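Local coordinates for protein mnemiopsin 1 (Mnemiopsis leidyi, PDB 5VP3) that is a calcium-regulated photoprotein of the EF-hand family that probably emits blue light when calcium binds to its loops, at residues 60-63 with 64-67. Sequence-based numbering, arbitrary orientation.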
loop_
_atom_site.group_PDB
_atom_site.type_symbol
_atom_site.label_atom_id
_atom_site.label_comp_id
_atom_site.label_asym_id
_atom_site.label_seq_id
_atom_site.Cartn_x
_atom_site.Cartn_y
_atom_site.Cartn_z
ATOM N N PRO A 60 -0.682 -5.332 9.165
ATOM C CA PRO A 60 -1.762 -4.592 9.834
ATOM C C PRO A 60 -2.138 -5.215 11.141
ATOM O O PRO A 60 -2.501 -4.503 12.078
ATOM C CB PRO A 60 -2.924 -4.656 8.840
ATOM C CG PRO A 60 -2.569 -5.777 7.871
ATOM C CD PRO A 60 -1.084 -5.764 7.811
ATOM N N ASP A 61 -2.045 -6.539 11.253
ATOM C CA ASP A 61 -2.344 -7.148 12.537
ATOM C C ASP A 61 -1.323 -6.717 13.583
ATOM O O ASP A 61 -1.680 -6.526 14.750
ATOM C CB ASP A 61 -2.424 -8.676 12.406
ATOM C CG ASP A 61 -2.771 -9.352 13.718
ATOM O OD1 ASP A 61 -3.954 -9.281 14.148
ATOM O OD2 ASP A 61 -1.842 -9.920 14.327
ATOM N N ARG A 62 -0.048 -6.544 13.197
ATOM C CA ARG A 62 0.925 -6.004 14.159
ATOM C C ARG A 62 0.624 -4.540 14.493
ATOM O O ARG A 62 0.804 -4.096 15.636
ATOM C CB ARG A 62 2.347 -6.148 13.608
ATOM C CG ARG A 62 2.944 -7.531 13.849
ATOM C CD ARG A 62 4.399 -7.595 13.406
ATOM N NE ARG A 62 5.243 -6.646 14.140
ATOM C CZ ARG A 62 6.517 -6.392 13.844
ATOM N NH1 ARG A 62 7.105 -7.008 12.821
ATOM N NH2 ARG A 62 7.208 -5.518 14.568
ATOM N N MET A 63 0.143 -3.781 13.517
ATOM C CA MET A 63 -0.268 -2.414 13.790
ATOM C C MET A 63 -1.339 -2.416 14.871
ATOM O O MET A 63 -1.214 -1.716 15.883
ATOM C CB MET A 63 -0.761 -1.774 12.485
ATOM C CG MET A 63 -1.159 -0.331 12.567
ATOM S SD MET A 63 0.312 0.645 12.903
ATOM C CE MET A 63 -0.310 1.753 14.155
ATOM N N ARG A 64 -2.355 -3.279 14.708
ATOM C CA ARG A 64 -3.443 -3.417 15.680
ATOM C C ARG A 64 -2.913 -3.678 17.084
ATOM O O ARG A 64 -3.431 -3.129 18.065
ATOM C CB ARG A 64 -4.363 -4.566 15.237
ATOM C CG ARG A 64 -5.479 -4.918 16.187
ATOM C CD ARG A 64 -6.297 -6.095 15.683
ATOM N NE ARG A 64 -5.614 -7.367 15.854
ATOM C CZ ARG A 64 -5.586 -8.063 16.990
ATOM N NH1 ARG A 64 -6.225 -7.637 18.062
ATOM N NH2 ARG A 64 -4.911 -9.204 17.043
ATOM N N GLN A 65 -1.868 -4.502 17.198
ATOM C CA GLN A 65 -1.361 -4.860 18.516
ATOM C C GLN A 65 -0.785 -3.663 19.240
ATOM O O GLN A 65 -0.859 -3.599 20.467
ATOM C CB GLN A 65 -0.285 -5.921 18.390
ATOM C CG GLN A 65 -0.776 -7.271 17.842
ATOM C CD GLN A 65 0.358 -8.258 17.620
ATOM O OE1 GLN A 65 1.263 -8.367 18.459
ATOM N NE2 GLN A 65 0.327 -8.986 16.475
ATOM N N LEU A 66 -0.212 -2.708 18.500
ATOM C CA LEU A 66 0.537 -1.604 19.084
ATOM C C LEU A 66 -0.322 -0.410 19.439
ATOM O O LEU A 66 0.196 0.553 19.982
ATOM C CB LEU A 66 1.618 -1.139 18.139
ATOM C CG LEU A 66 2.732 -2.151 17.979
ATOM C CD1 LEU A 66 3.506 -1.783 16.791
ATOM C CD2 LEU A 66 3.635 -2.166 19.175
ATOM N N VAL A 67 -1.608 -0.432 19.132
ATOM C CA VAL A 67 -2.494 0.671 19.438
ATOM C C VAL A 67 -3.719 0.069 20.095
ATOM O O VAL A 67 -3.791 -1.140 20.284
ATOM C CB VAL A 67 -2.882 1.489 18.185
ATOM C CG1 VAL A 67 -1.630 2.009 17.465
ATOM C CG2 VAL A 67 -3.731 0.666 17.227
#
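The carboxylate of D61 lies alongside the guanidinium group of R64, one turn on in helix 53-66. This is the exiting helix of the EF-hand whose cadmium site includes D44 and E55; E55 lies in its first turn, and the contact sits in its last turns. R64 forms a salt bridge with D61, side-on: its NE and NH2 both donate to the one oxygen, D61 OD1, at 3.1 Å, and that oxygen stays in the guanidinium plane. The two flat groups are turned 42° apart. D61 has CG anti to its own N (chi1 -179°), which carries the carboxylate along the helix surface toward R64 and Q65. Q65 NE2 donates a hydrogen bond to D61 OD2 from above the carboxylate plane, at 3.2 Å. Both carboxylate oxygens are thus held by residues later in the helix. With an alanine here, R64 would probably lose its charged mate and the Q65 amide would be freer to turn. R62 instead sends its guanidinium to D156 in a salt bridge. Facing the rest of the protein, buried M63 packs on V134 and L135 of helix 123-135, and L66 touches helix 145-154. The backbone bond from R64 N to P60 O is regular at 2.9 Å. Near the end, L66 N bonds M63 O three residues back at 3.0 Å, while its bond to R62 O is weak. Across this turn, the methyl CE of M63 meets CG1 of V67 at 3.6 Å.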